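Local atomic coordinates of DNA polymerase III beta subunit (Streptococcus pyogenes, PDB entry 2AVT), a protein that forms a ring-shaped sliding clamp that probably encircles DNA and tethers the replicative polymerase to its template. Residues A[10-23]-A[45-58]. Residues are numbered along the deposited sequence; the frame is centred on the assembly and turned at random.
Sequences LFIHALNTTKRAIS and LTGSNGQISIENTI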
ATOM      1  N   LEU A  10     -11.323 -16.112  14.893  1.00 32.34           N
ATOM      2  CA  LEU A  10     -11.564 -15.314  16.098  1.00 32.20           C
ATOM      3  C   LEU A  10     -10.231 -14.820  16.685  1.00 31.85           C
ATOM      4  O   LEU A  10     -10.076 -13.645  17.019  1.00 30.84           O
ATOM      5  CB  LEU A  10     -12.288 -16.158  17.153  1.00 32.76           C
ATOM      6  CG  LEU A  10     -12.529 -15.547  18.542  1.00 34.90           C
ATOM      7  CD1 LEU A  10     -13.750 -14.642  18.501  1.00 33.68           C
ATOM      8  CD2 LEU A  10     -12.756 -16.660  19.557  1.00 33.68           C
ATOM      9  N   PHE A  11      -9.281 -15.741  16.814  1.00 28.66           N
ATOM     10  CA  PHE A  11      -7.964 -15.441  17.368  1.00 27.16           C
ATOM     11  C   PHE A  11      -7.272 -14.332  16.584  1.00 25.63           C
ATOM     12  O   PHE A  11      -6.779 -13.368  17.169  1.00 26.17           O
ATOM     13  CB  PHE A  11      -7.106 -16.714  17.357  1.00 21.97           C
ATOM     14  CG  PHE A  11      -5.939 -16.683  18.311  1.00 23.86           C
ATOM     15  CD1 PHE A  11      -5.883 -15.762  19.342  1.00 22.74           C
ATOM     16  CD2 PHE A  11      -4.915 -17.614  18.201  1.00 21.40           C
ATOM     17  CE1 PHE A  11      -4.833 -15.769  20.250  1.00 20.80           C
ATOM     18  CE2 PHE A  11      -3.868 -17.628  19.104  1.00 22.18           C
ATOM     19  CZ  PHE A  11      -3.829 -16.699  20.134  1.00 21.76           C
ATOM     20  N   ILE A  12      -7.242 -14.473  15.262  1.00 25.93           N
ATOM     21  CA  ILE A  12      -6.603 -13.493  14.389  1.00 26.90           C
ATOM     22  C   ILE A  12      -7.193 -12.093  14.562  1.00 27.81           C
ATOM     23  O   ILE A  12      -6.453 -11.122  14.690  1.00 27.29           O
ATOM     24  CB  ILE A  12      -6.717 -13.911  12.899  1.00 25.07           C
ATOM     25  CG1 ILE A  12      -5.832 -15.138  12.648  1.00 26.38           C
ATOM     26  CG2 ILE A  12      -6.288 -12.759  11.987  1.00 23.28           C
ATOM     27  CD1 ILE A  12      -5.936 -15.694  11.239  1.00 26.75           C
ATOM     28  N   HIS A  13      -8.519 -11.989  14.578  1.00 28.29           N
ATOM     29  CA  HIS A  13      -9.155 -10.679  14.741  1.00 29.86           C
ATOM     30  C   HIS A  13      -8.717  -9.996  16.034  1.00 26.41           C
ATOM     31  O   HIS A  13      -8.353  -8.824  16.020  1.00 26.81           O
ATOM     32  CB  HIS A  13     -10.679 -10.812  14.708  1.00 34.24           C
ATOM     33  CG  HIS A  13     -11.228 -11.086  13.340  1.00 42.25           C
ATOM     34  ND1 HIS A  13     -10.913 -10.307  12.244  1.00 44.94           N
ATOM     35  CD2 HIS A  13     -12.071 -12.044  12.889  1.00 44.07           C
ATOM     36  CE1 HIS A  13     -11.538 -10.776  11.178  1.00 44.20           C
ATOM     37  NE2 HIS A  13     -12.248 -11.830  11.543  1.00 45.28           N
ATOM     38  N   ALA A  14      -8.734 -10.731  17.141  1.00 23.50           N
ATOM     39  CA  ALA A  14      -8.331 -10.179  18.433  1.00 24.29           C
ATOM     40  C   ALA A  14      -6.837  -9.829  18.480  1.00 22.51           C
ATOM     41  O   ALA A  14      -6.442  -8.860  19.124  1.00 23.05           O
ATOM     42  CB  ALA A  14      -8.666 -11.169  19.552  1.00 23.25           C
ATOM     43  N   LEU A  15      -6.013 -10.634  17.813  1.00 22.84           N
ATOM     44  CA  LEU A  15      -4.575 -10.397  17.774  1.00 22.00           C
ATOM     45  C   LEU A  15      -4.252  -9.126  17.003  1.00 22.12           C
ATOM     46  O   LEU A  15      -3.432  -8.322  17.439  1.00 20.46           O
ATOM     47  CB  LEU A  15      -3.849 -11.586  17.126  1.00 19.93           C
ATOM     48  CG  LEU A  15      -3.706 -12.836  17.998  1.00 21.91           C
ATOM     49  CD1 LEU A  15      -3.259 -14.050  17.158  1.00 15.35           C
ATOM     50  CD2 LEU A  15      -2.709 -12.541  19.106  1.00 20.19           C
ATOM     51  N   ASN A  16      -4.889  -8.946  15.852  1.00 23.33           N
ATOM     52  CA  ASN A  16      -4.640  -7.767  15.036  1.00 24.97           C
ATOM     53  C   ASN A  16      -5.089  -6.488  15.722  1.00 26.94           C
ATOM     54  O   ASN A  16      -4.569  -5.419  15.439  1.00 26.76           O
ATOM     55  CB  ASN A  16      -5.335  -7.887  13.685  1.00 27.66           C
ATOM     56  CG  ASN A  16      -4.686  -8.924  12.795  1.00 30.72           C
ATOM     57  OD1 ASN A  16      -3.527  -9.287  12.992  1.00 31.96           O
ATOM     58  ND2 ASN A  16      -5.424  -9.394  11.794  1.00 32.51           N
ATOM     59  N   THR A  17      -6.066  -6.594  16.614  1.00 28.02           N
ATOM     60  CA  THR A  17      -6.548  -5.423  17.338  1.00 31.41           C
ATOM     61  C   THR A  17      -5.507  -5.011  18.371  1.00 29.07           C
ATOM     62  O   THR A  17      -5.187  -3.832  18.525  1.00 29.92           O
ATOM     63  CB  THR A  17      -7.849  -5.726  18.087  1.00 33.53           C
ATOM     64  OG1 THR A  17      -8.877  -6.051  17.145  1.00 41.41           O
ATOM     65  CG2 THR A  17      -8.281  -4.522  18.904  1.00 38.81           C
ATOM     66  N   THR A  18      -4.999  -6.005  19.090  1.00 26.96           N
ATOM     67  CA  THR A  18      -4.000  -5.786  20.122  1.00 26.21           C
ATOM     68  C   THR A  18      -2.697  -5.267  19.506  1.00 26.82           C
ATOM     69  O   THR A  18      -2.017  -4.420  20.091  1.00 26.38           O
ATOM     70  CB  THR A  18      -3.708  -7.100  20.874  1.00 25.21           C
ATOM     71  OG1 THR A  18      -4.941  -7.662  21.350  1.00 25.57           O
ATOM     72  CG2 THR A  18      -2.786  -6.840  22.056  1.00 21.53           C
ATOM     73  N   LYS A  19      -2.368  -5.785  18.327  1.00 24.55           N
ATOM     74  CA  LYS A  19      -1.156  -5.401  17.609  1.00 27.87           C
ATOM     75  C   LYS A  19      -1.136  -3.898  17.280  1.00 27.54           C
ATOM     76  O   LYS A  19      -0.086  -3.347  16.942  1.00 26.27           O
ATOM     77  CB  LYS A  19      -1.037  -6.235  16.322  1.00 28.89           C
ATOM     78  CG  LYS A  19       0.174  -5.932  15.461  1.00 33.17           C
ATOM     79  CD  LYS A  19       1.453  -6.283  16.185  1.00 36.19           C
ATOM     80  CE  LYS A  19       2.673  -5.863  15.377  1.00 40.51           C
ATOM     81  NZ  LYS A  19       2.687  -4.388  15.171  1.00 42.26           N
ATOM     82  N   ARG A  20      -2.293  -3.242  17.371  1.00 27.33           N
ATOM     83  CA  ARG A  20      -2.369  -1.810  17.091  1.00 28.73           C
ATOM     84  C   ARG A  20      -1.525  -1.042  18.115  1.00 27.32           C
ATOM     85  O   ARG A  20      -1.042   0.045  17.839  1.00 28.92           O
ATOM     86  CB  ARG A  20      -3.819  -1.316  17.171  1.00 30.60           C
ATOM     87  CG  ARG A  20      -4.809  -2.059  16.296  1.00 35.08           C
ATOM     88  CD  ARG A  20      -4.534  -1.841  14.835  1.00 38.77           C
ATOM     89  NE  ARG A  20      -4.490  -0.422  14.504  1.00 44.28           N
ATOM     90  CZ  ARG A  20      -4.581   0.055  13.268  1.00 46.41           C
ATOM     91  NH1 ARG A  20      -4.729  -0.778  12.245  1.00 48.89           N
ATOM     92  NH2 ARG A  20      -4.513   1.363  13.054  1.00 48.39           N
ATOM     93  N   ALA A  21      -1.362  -1.616  19.299  1.00 24.90           N
ATOM     94  CA  ALA A  21      -0.574  -0.982  20.352  1.00 24.86           C
ATOM     95  C   ALA A  21       0.877  -1.463  20.356  1.00 24.88           C
ATOM     96  O   ALA A  21       1.618  -1.166  21.292  1.00 25.00           O
ATOM     97  CB  ALA A  21      -1.201  -1.267  21.711  1.00 22.17           C
ATOM     98  N   ILE A  22       1.281  -2.197  19.321  1.00 24.43           N
ATOM     99  CA  ILE A  22       2.644  -2.720  19.250  1.00 24.87           C
ATOM    100  C   ILE A  22       3.422  -2.136  18.076  1.00 26.35           C
ATOM    101  O   ILE A  22       3.042  -2.306  16.918  1.00 26.42           O
ATOM    102  CB  ILE A  22       2.629  -4.272  19.174  1.00 24.60           C
ATOM    103  CG1 ILE A  22       1.869  -4.826  20.388  1.00 21.82           C
ATOM    104  CG2 ILE A  22       4.057  -4.824  19.169  1.00 24.34           C
ATOM    105  CD1 ILE A  22       1.904  -6.348  20.525  1.00 22.39           C
ATOM    106  N   SER A  23       4.506  -1.427  18.400  1.00 26.15           N
ATOM    107  CA  SER A  23       5.361  -0.778  17.408  1.00 28.34           C
ATOM    108  C   SER A  23       6.223  -1.747  16.620  1.00 26.95           C
ATOM    109  O   SER A  23       6.585  -2.812  17.104  1.00 28.43           O
ATOM    110  CB  SER A  23       6.294   0.240  18.083  1.00 28.23           C
ATOM    111  OG  SER A  23       5.598   1.392  18.513  1.00 37.24           O
ATOM    112  N   LEU A  45      -5.118 -10.752  25.837  1.00 24.56           N
ATOM    113  CA  LEU A  45      -3.973 -10.343  25.025  1.00 23.87           C
ATOM    114  C   LEU A  45      -3.589  -8.913  25.367  1.00 25.09           C
ATOM    115  O   LEU A  45      -4.456  -8.027  25.417  1.00 24.94           O
ATOM    116  CB  LEU A  45      -4.335 -10.431  23.542  1.00 19.85           C
ATOM    117  CG  LEU A  45      -4.943 -11.768  23.112  1.00 19.32           C
ATOM    118  CD1 LEU A  45      -5.310 -11.714  21.628  1.00 20.00           C
ATOM    119  CD2 LEU A  45      -3.944 -12.891  23.360  1.00 16.90           C
ATOM    120  N   THR A  46      -2.297  -8.686  25.603  1.00 23.97           N
ATOM    121  CA  THR A  46      -1.814  -7.347  25.942  1.00 24.98           C
ATOM    122  C   THR A  46      -0.666  -6.899  25.043  1.00 24.36           C
ATOM    123  O   THR A  46       0.261  -7.667  24.764  1.00 22.98           O
ATOM    124  CB  THR A  46      -1.315  -7.264  27.409  1.00 27.85           C
ATOM    125  OG1 THR A  46      -2.373  -7.612  28.309  1.00 30.98           O
ATOM    126  CG2 THR A  46      -0.833  -5.850  27.724  1.00 27.61           C
ATOM    127  N   GLY A  47      -0.754  -5.655  24.593  1.00 20.87           N
ATOM    128  CA  GLY A  47       0.270  -5.068  23.747  1.00 19.68           C
ATOM    129  C   GLY A  47       0.453  -3.618  24.174  1.00 20.81           C
ATOM    130  O   GLY A  47      -0.505  -2.989  24.659  1.00 17.02           O
ATOM    131  N   SER A  48       1.669  -3.091  24.028  1.00 19.40           N
ATOM    132  CA  SER A  48       1.956  -1.700  24.384  1.00 22.91           C
ATOM    133  C   SER A  48       3.204  -1.202  23.674  1.00 23.47           C
ATOM    134  O   SER A  48       4.096  -1.988  23.333  1.00 21.58           O
ATOM    135  CB  SER A  48       2.121  -1.531  25.900  1.00 23.42           C
ATOM    136  OG  SER A  48       3.219  -2.276  26.379  1.00 26.47           O
ATOM    137  N   ASN A  49       3.259   0.109  23.457  1.00 22.67           N
ATOM    138  CA  ASN A  49       4.375   0.732  22.754  1.00 23.01           C
ATOM    139  C   ASN A  49       4.923   1.947  23.498  1.00 25.53           C
ATOM    140  O   ASN A  49       5.572   2.792  22.891  1.00 23.34           O
ATOM    141  CB  ASN A  49       3.926   1.173  21.363  1.00 20.27           C
ATOM    142  CG  ASN A  49       2.835   2.254  21.410  1.00 24.77           C
ATOM    143  OD1 ASN A  49       2.510   2.782  22.469  1.00 23.50           O
ATOM    144  ND2 ASN A  49       2.281   2.579  20.260  1.00 26.04           N
ATOM    145  N   GLY A  50       4.648   2.036  24.796  1.00 26.82           N
ATOM    146  CA  GLY A  50       5.135   3.167  25.569  1.00 32.34           C
ATOM    147  C   GLY A  50       4.186   4.359  25.588  1.00 33.22           C
ATOM    148  O   GLY A  50       4.273   5.208  26.472  1.00 33.80           O
ATOM    149  N   GLN A  51       3.283   4.428  24.614  1.00 33.83           N
ATOM    150  CA  GLN A  51       2.316   5.523  24.540  1.00 34.90           C
ATOM    151  C   GLN A  51       0.934   4.970  24.903  1.00 35.25           C
ATOM    152  O   GLN A  51       0.224   5.547  25.738  1.00 35.91           O
ATOM    153  CB  GLN A  51       2.294   6.114  23.128  1.00 37.36           C
ATOM    154  CG  GLN A  51       1.692   7.517  23.020  1.00 43.52           C
ATOM    155  CD  GLN A  51       2.606   8.594  23.588  1.00 45.43           C
ATOM    156  OE1 GLN A  51       3.744   8.752  23.149  1.00 50.55           O
ATOM    157  NE2 GLN A  51       2.111   9.340  24.562  1.00 46.38           N
ATOM    158  N   ILE A  52       0.555   3.856  24.271  1.00 30.35           N
ATOM    159  CA  ILE A  52      -0.723   3.206  24.556  1.00 28.93           C
ATOM    160  C   ILE A  52      -0.508   1.746  24.929  1.00 30.64           C
ATOM    161  O   ILE A  52       0.554   1.166  24.664  1.00 28.16           O
ATOM    162  CB  ILE A  52      -1.700   3.241  23.344  1.00 28.16           C
ATOM    163  CG1 ILE A  52      -1.101   2.491  22.158  1.00 29.58           C
ATOM    164  CG2 ILE A  52      -2.008   4.680  22.946  1.00 27.05           C
ATOM    165  CD1 ILE A  52      -1.980   2.506  20.918  1.00 30.64           C
ATOM    166  N   SER A  53      -1.523   1.171  25.563  1.00 27.67           N
ATOM    167  CA  SER A  53      -1.526  -0.225  25.958  1.00 28.74           C
ATOM    168  C   SER A  53      -2.934  -0.735  25.695  1.00 29.48           C
ATOM    169  O   SER A  53      -3.923  -0.059  26.024  1.00 30.74           O
ATOM    170  CB  SER A  53      -1.212  -0.400  27.444  1.00 29.72           C
ATOM    171  OG  SER A  53       0.114  -0.000  27.746  1.00 37.59           O
ATOM    172  N   ILE A  54      -3.024  -1.913  25.097  1.00 26.67           N
ATOM    173  CA  ILE A  54      -4.312  -2.531  24.810  1.00 26.52           C
ATOM    174  C   ILE A  54      -4.400  -3.902  25.462  1.00 26.28           C
ATOM    175  O   ILE A  54      -3.530  -4.747  25.249  1.00 26.12           O
ATOM    176  CB  ILE A  54      -4.530  -2.710  23.297  1.00 25.23           C
ATOM    177  CG1 ILE A  54      -4.624  -1.343  22.620  1.00 25.43           C
ATOM    178  CG2 ILE A  54      -5.818  -3.497  23.036  1.00 24.73           C
ATOM    179  CD1 ILE A  54      -4.736  -1.432  21.123  1.00 26.50           C
ATOM    180  N   GLU A  55      -5.429  -4.099  26.283  1.00 24.97           N
ATOM    181  CA  GLU A  55      -5.684  -5.382  26.935  1.00 26.82           C
ATOM    182  C   GLU A  55      -7.004  -5.853  26.341  1.00 27.89           C
ATOM    183  O   GLU A  55      -8.068  -5.292  26.621  1.00 28.65           O
ATOM    184  CB  GLU A  55      -5.792  -5.238  28.455  1.00 28.60           C
ATOM    185  CG  GLU A  55      -4.440  -5.206  29.157  1.00 35.85           C
ATOM    186  CD  GLU A  55      -4.549  -5.113  30.669  1.00 39.83           C
ATOM    187  OE1 GLU A  55      -5.377  -5.784  31.285  1.00 41.69           O
ATOM    188  OE2 GLU A  55      -3.692  -4.294  31.277  1.00 40.18           O
ATOM    189  N   ASN A  56      -6.922  -6.873  25.499  1.00 26.91           N
ATOM    190  CA  ASN A  56      -8.090  -7.394  24.807  1.00 26.05           C
ATOM    191  C   ASN A  56      -8.338  -8.838  25.217  1.00 26.71           C
ATOM    192  O   ASN A  56      -7.490  -9.720  25.037  1.00 23.77           O
ATOM    193  CB  ASN A  56      -7.868  -7.259  23.295  1.00 24.93           C
ATOM    194  CG  ASN A  56      -9.084  -7.672  22.474  1.00 30.20           C
ATOM    195  OD1 ASN A  56     -10.204  -7.755  22.982  1.00 31.19           O
ATOM    196  ND2 ASN A  56      -8.864  -7.913  21.190  1.00 29.67           N
ATOM    197  N   THR A  57      -9.517  -9.063  25.781  1.00 25.13           N
ATOM    198  CA  THR A  57      -9.895 -10.369  26.272  1.00 25.93           C
ATOM    199  C   THR A  57     -10.888 -11.112  25.397  1.00 25.74           C
ATOM    200  O   THR A  57     -11.895 -10.548  24.963  1.00 27.55           O
ATOM    201  CB  THR A  57     -10.504 -10.258  27.695  1.00 25.28           C
ATOM    202  OG1 THR A  57      -9.514  -9.761  28.603  1.00 26.79           O
ATOM    203  CG2 THR A  57     -11.000 -11.622  28.176  1.00 26.88           C
ATOM    204  N   ILE A  58     -10.584 -12.378  25.139  1.00 26.98           N
ATOM    205  CA  ILE A  58     -11.462 -13.252  24.374  1.00 26.38           C
ATOM    206  C   ILE A  58     -12.094 -14.107  25.469  1.00 27.88           C
ATOM    207  O   ILE A  58     -11.412 -14.905  26.120  1.00 26.95           O
ATOM    208  CB  ILE A  58     -10.689 -14.178  23.428  1.00 26.25           C
ATOM    209  CG1 ILE A  58      -9.868 -13.362  22.429  1.00 25.24           C
ATOM    210  CG2 ILE A  58     -11.672 -15.070  22.668  1.00 28.06           C
ATOM    211  CD1 ILE A  58      -8.845 -14.210  21.705  1.00 23.53           C
TER
HETATM  212  O   HOH W   1       2.018   1.019  17.720  1.00 31.40           O
HETATM  213  O   HOH W   2       5.577  -1.549  20.943  1.00 23.35           O
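The methyl of Ala21 fits a shallow hollow on the hairpin made by strands 45-48 and 52-58. Ile52 and Ile54 wall the hollow, and Gly47 gives its floor. Ala21 CB lies 3.5 Å from Ile54 CG1 and equally close to the carbonyl oxygen of Gly47. Gly47 has no side chain, and Ile22 settles over the bare backbone, its CG1 3.7 Å from Gly47 CA. Thr18 fills the next dip toward the start of the helix. Its two branches divide the work. With chi1 at -53°, CG2 is anti to the backbone N and set against the strand, 3.5 Å from Gly47 N. The same torsion turns OG1 back to Ala14 O, a 2.9 Å bond, and lays it across Leu45 CB and Asn56 CB. That oxygen also takes the backbone N-H of Thr18, from the opposite face of its carbonyl plane. Asn56 adds a weak third bond from ND2, bent to 141°. The Asn56 side chain crosses that of Thr17 at about a right angle, with ND2 3.9 Å from Thr17 CB. Further along, Ala14 CB and the Phe11 ring receive Ile58 CD1, which is 3.7 Å from Ala14 CB. Leu45 CD1 pushes between Ala14, Leu15 and Phe11, while Leu15 CD1 covers one face of the Phe11 ring. Back at the Ala21 end, beyond the hollow, the contact turns polar at Asn49. One water joins Arg20 O to Asn49 ND2, and Asn49 OD1 closes an Asx turn with Gln51 N. The helix axis runs 8.4 Å from strand 45-48, nearly parallel at 25°, and is close to antiparallel to strand 52-58. This is the helix-on-sheet packing of the DNA-clamp fold. Helix 79-88 lies against Ile12 and Asn16. Helix 205-214 meets Thr17 and Ile54 and salt-bridges Arg20 through Glu210. Strands 33-39 and 238-243 flank the hairpin, the latter linking the N-terminal and central domains in one sheet.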